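Local atomic coordinates of superantigen-like protein SSL8 (Staphylococcus aureus, PDB entry 3R2T), a protein that is of unknown function but is a superantigen-like member of the staphylococcal/streptococcal toxin family, probably secreted. Residues Asn61-Gly69 with Leu223-Met232. Sequence-based numbering, arbitrary orientation.
With SO4 (sulfate ion), chain D; SO4 (sulfate ion), chain C.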
loop_
_atom_site.group_PDB
_atom_site.type_symbol
_atom_site.label_atom_id
_atom_site.label_comp_id
_atom_site.label_asym_id
_atom_site.label_seq_id
_atom_site.Cartn_x
_atom_site.Cartn_y
_atom_site.Cartn_z
ATOM N N ASN A 61 -16.323 -3.491 12.950
ATOM C CA ASN A 61 -16.865 -2.427 12.089
ATOM C C ASN A 61 -16.067 -2.316 10.795
ATOM O O ASN A 61 -16.657 -2.203 9.715
ATOM C CB ASN A 61 -16.911 -1.064 12.798
ATOM C CG ASN A 61 -17.903 -1.032 13.943
ATOM O OD1 ASN A 61 -18.706 -1.952 14.102
ATOM N ND2 ASN A 61 -17.861 0.044 14.749
ATOM N N LYS A 62 -14.735 -2.327 10.900
ATOM C CA LYS A 62 -13.892 -2.297 9.700
ATOM C C LYS A 62 -14.110 -3.525 8.797
ATOM O O LYS A 62 -14.111 -3.384 7.569
ATOM C CB LYS A 62 -12.397 -2.118 10.016
ATOM C CG LYS A 62 -12.021 -0.682 10.292
ATOM C CD LYS A 62 -10.508 -0.453 10.363
ATOM C CE LYS A 62 -10.214 1.056 10.352
ATOM N NZ LYS A 62 -8.772 1.395 10.539
ATOM N N LEU A 63 -14.296 -4.708 9.386
ATOM C CA LEU A 63 -14.537 -5.934 8.582
ATOM C C LEU A 63 -15.885 -5.850 7.885
ATOM O O LEU A 63 -16.022 -6.230 6.707
ATOM C CB LEU A 63 -14.485 -7.185 9.453
ATOM C CG LEU A 63 -13.110 -7.502 10.049
ATOM C CD1 LEU A 63 -13.242 -8.552 11.143
ATOM C CD2 LEU A 63 -12.114 -7.936 8.959
ATOM N N HIS A 64 -16.880 -5.345 8.622
ATOM C CA HIS A 64 -18.204 -5.171 8.081
ATOM C C HIS A 64 -18.135 -4.191 6.906
ATOM O O HIS A 64 -18.678 -4.442 5.822
ATOM C CB HIS A 64 -19.169 -4.617 9.145
ATOM C CG HIS A 64 -20.584 -4.523 8.664
ATOM N ND1 HIS A 64 -21.056 -3.443 7.946
ATOM C CD2 HIS A 64 -21.621 -5.390 8.769
ATOM C CE1 HIS A 64 -22.323 -3.652 7.629
ATOM N NE2 HIS A 64 -22.689 -4.824 8.119
ATOM N N GLN A 65 -17.469 -3.066 7.129
ATOM C CA GLN A 65 -17.345 -2.040 6.108
ATOM C C GLN A 65 -16.745 -2.598 4.826
ATOM O O GLN A 65 -17.302 -2.428 3.747
ATOM C CB GLN A 65 -16.515 -0.852 6.619
ATOM C CG GLN A 65 -16.125 0.133 5.509
ATOM C CD GLN A 65 -15.509 1.431 6.011
ATOM O OE1 GLN A 65 -15.777 1.880 7.137
ATOM N NE2 GLN A 65 -14.702 2.063 5.156
ATOM N N TYR A 66 -15.616 -3.273 4.952
ATOM C CA TYR A 66 -14.902 -3.849 3.791
ATOM C C TYR A 66 -15.678 -4.922 3.040
ATOM O O TYR A 66 -15.800 -4.871 1.811
ATOM C CB TYR A 66 -13.565 -4.415 4.286
ATOM C CG TYR A 66 -12.609 -5.005 3.259
ATOM C CD1 TYR A 66 -11.716 -4.188 2.559
ATOM C CD2 TYR A 66 -12.543 -6.376 3.052
ATOM C CE1 TYR A 66 -10.827 -4.710 1.659
ATOM C CE2 TYR A 66 -11.637 -6.925 2.156
ATOM C CZ TYR A 66 -10.780 -6.082 1.464
ATOM O OH TYR A 66 -9.898 -6.607 0.574
ATOM N N TYR A 67 -16.197 -5.901 3.769
ATOM C CA TYR A 67 -16.898 -7.022 3.124
ATOM C C TYR A 67 -18.319 -6.689 2.651
ATOM O O TYR A 67 -18.903 -7.466 1.893
ATOM C CB TYR A 67 -16.848 -8.301 3.978
ATOM C CG TYR A 67 -15.494 -8.947 3.970
ATOM C CD1 TYR A 67 -15.057 -9.666 2.858
ATOM C CD2 TYR A 67 -14.640 -8.871 5.067
ATOM C CE1 TYR A 67 -13.798 -10.270 2.827
ATOM C CE2 TYR A 67 -13.379 -9.477 5.042
ATOM C CZ TYR A 67 -12.961 -10.173 3.924
ATOM O OH TYR A 67 -11.696 -10.784 3.890
ATOM N N SER A 68 -18.869 -5.553 3.091
ATOM C CA SER A 68 -20.187 -5.127 2.626
ATOM C C SER A 68 -19.996 -4.041 1.560
ATOM O O SER A 68 -20.961 -3.580 0.962
ATOM C CB SER A 68 -21.055 -4.589 3.766
ATOM O OG SER A 68 -20.512 -3.399 4.301
ATOM N N GLY A 69 -18.744 -3.654 1.312
ATOM C CA GLY A 69 -18.422 -2.628 0.321
ATOM C C GLY A 69 -18.370 -3.077 -1.142
ATOM O O GLY A 69 -18.751 -4.196 -1.485
ATOM N N LEU A 223 -12.647 -16.061 10.004
ATOM C CA LEU A 223 -13.518 -14.894 9.861
ATOM C C LEU A 223 -13.220 -13.748 10.841
ATOM O O LEU A 223 -13.825 -12.676 10.717
ATOM C CB LEU A 223 -14.984 -15.304 10.044
ATOM C CG LEU A 223 -15.594 -16.235 9.000
ATOM C CD1 LEU A 223 -17.007 -16.614 9.411
ATOM C CD2 LEU A 223 -15.575 -15.580 7.596
ATOM N N SER A 224 -12.313 -13.959 11.801
ATOM C CA SER A 224 -11.962 -12.914 12.802
ATOM C C SER A 224 -11.165 -11.753 12.235
ATOM O O SER A 224 -11.102 -10.692 12.855
ATOM C CB SER A 224 -11.133 -13.515 13.936
ATOM O OG SER A 224 -11.874 -14.515 14.597
ATOM N N ASP A 225 -10.510 -11.964 11.093
ATOM C CA ASP A 225 -9.712 -10.906 10.458
ATOM C C ASP A 225 -9.794 -11.014 8.924
ATOM O O ASP A 225 -10.275 -12.008 8.404
ATOM C CB ASP A 225 -8.256 -10.943 10.962
ATOM C CG ASP A 225 -7.513 -12.235 10.576
ATOM O OD1 ASP A 225 -8.084 -13.071 9.826
ATOM O OD2 ASP A 225 -6.344 -12.399 11.026
ATOM N N LYS A 226 -9.353 -9.977 8.221
ATOM C CA LYS A 226 -9.405 -9.944 6.766
ATOM C C LYS A 226 -8.527 -11.050 6.191
ATOM O O LYS A 226 -7.581 -11.461 6.798
ATOM C CB LYS A 226 -8.928 -8.563 6.259
ATOM C CG LYS A 226 -9.056 -8.355 4.726
ATOM C CD LYS A 226 -8.466 -7.012 4.219
ATOM C CE LYS A 226 -9.176 -5.783 4.797
ATOM N NZ LYS A 226 -8.563 -4.479 4.299
ATOM N N LEU A 227 -8.848 -11.556 5.026
ATOM C CA LEU A 227 -7.999 -12.577 4.427
ATOM C C LEU A 227 -6.573 -12.020 4.272
ATOM O O LEU A 227 -6.408 -10.896 3.803
ATOM C CB LEU A 227 -8.532 -12.920 3.037
ATOM C CG LEU A 227 -7.738 -13.960 2.241
ATOM C CD1 LEU A 227 -7.686 -15.338 2.965
ATOM C CD2 LEU A 227 -8.340 -14.099 0.856
ATOM N N ASP A 228 -5.564 -12.805 4.671
ATOM C CA ASP A 228 -4.152 -12.412 4.553
ATOM C C ASP A 228 -3.843 -11.918 3.143
ATOM O O ASP A 228 -4.137 -12.614 2.164
ATOM C CB ASP A 228 -3.210 -13.594 4.823
ATOM C CG ASP A 228 -3.291 -14.123 6.244
ATOM O OD1 ASP A 228 -4.127 -13.638 7.031
ATOM O OD2 ASP A 228 -2.496 -15.041 6.571
ATOM N N PHE A 229 -3.242 -10.732 3.040
ATOM C CA PHE A 229 -2.891 -10.159 1.729
ATOM C C PHE A 229 -2.068 -11.114 0.845
ATOM O O PHE A 229 -2.249 -11.148 -0.369
ATOM C CB PHE A 229 -2.190 -8.793 1.852
ATOM C CG PHE A 229 -3.077 -7.696 2.421
ATOM C CD1 PHE A 229 -4.176 -7.227 1.703
ATOM C CD2 PHE A 229 -2.814 -7.141 3.644
ATOM C CE1 PHE A 229 -4.987 -6.231 2.213
ATOM C CE2 PHE A 229 -3.625 -6.135 4.166
ATOM C CZ PHE A 229 -4.709 -5.674 3.442
ATOM N N GLU A 230 -1.193 -11.897 1.455
ATOM C CA GLU A 230 -0.352 -12.843 0.712
ATOM C C GLU A 230 -1.093 -14.099 0.243
ATOM O O GLU A 230 -0.513 -14.924 -0.457
ATOM C CB GLU A 230 0.873 -13.209 1.537
ATOM C CG GLU A 230 1.798 -12.018 1.782
ATOM C CD GLU A 230 2.933 -12.308 2.755
ATOM O OE1 GLU A 230 2.860 -13.312 3.506
ATOM O OE2 GLU A 230 3.893 -11.513 2.781
ATOM N N ARG A 231 -2.369 -14.244 0.613
ATOM C CA ARG A 231 -3.172 -15.390 0.172
ATOM C C ARG A 231 -4.122 -15.033 -0.967
ATOM O O ARG A 231 -4.708 -15.921 -1.618
ATOM C CB ARG A 231 -3.996 -15.950 1.320
ATOM C CG ARG A 231 -3.170 -16.503 2.440
ATOM C CD ARG A 231 -4.083 -16.984 3.580
ATOM N NE ARG A 231 -4.753 -18.228 3.232
ATOM C CZ ARG A 231 -5.685 -18.820 3.973
ATOM N NH1 ARG A 231 -6.108 -18.268 5.115
ATOM N NH2 ARG A 231 -6.205 -19.970 3.560
ATOM N N MET A 232 -4.258 -13.739 -1.229
ATOM C CA MET A 232 -5.194 -13.271 -2.238
ATOM C C MET A 232 -4.815 -13.617 -3.676
ATOM O O MET A 232 -5.613 -13.409 -4.593
ATOM C CB MET A 232 -5.405 -11.784 -2.070
ATOM C CG MET A 232 -6.138 -11.438 -0.791
ATOM S SD MET A 232 -6.227 -9.658 -0.604
ATOM C CE MET A 232 -7.294 -9.539 0.863
HETATM S S SO4 D . -0.225 -10.370 5.223
HETATM O O1 SO4 D . 0.469 -9.240 4.603
HETATM O O2 SO4 D . -0.128 -11.511 4.301
HETATM O O3 SO4 D . 0.415 -10.754 6.479
HETATM O O4 SO4 D . -1.620 -9.997 5.469
HETATM S S SO4 C . -6.091 -4.833 7.249
HETATM O O1 SO4 C . -5.617 -3.983 8.337
HETATM O O2 SO4 C . -5.182 -5.968 7.068
HETATM O O3 SO4 C . -7.385 -5.372 7.629
HETATM O O4 SO4 C . -6.199 -4.080 5.993
#
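Y66 holds its ring anti to the backbone N (chi1 -177°), while K226, also anti at chi1, bends at chi3 (-62°) and lays its aliphatic end across that ring. In the two-domain superantigen fold, this joins the N-terminal helix 57-68 to the loop after strand 218-222 of the beta-grasp domain. Lysine suits the place because its chain does two jobs: K226 CE sits 3.5 Å from the centroid of the Y66 ring, almost on the ring normal, as a CH-pi contact, and its NZ follows over the same face at 3.8 Å in a cation-pi interaction. K226 NZ also forms a salt bridge with E125, whose carboxylate hydrogen-bonds Y66 OH, and donates to O4 of the chain C sulfate, probably from the crystallisation liquor, at 2.9 Å. One turn back, branched L63 fits against the loop's backbone: CD2 lies 3.5 Å from K226 N and CD1 3.5 Å from S224 O. Tyrosine at 67 is long enough to carry a hydroxyl to the loop, where D186 of helix 182-197 also bonds it. There L227 N donates to Y67 OH over 3.2 Å, nearly straight at 167°, approaching near the plane of the ring.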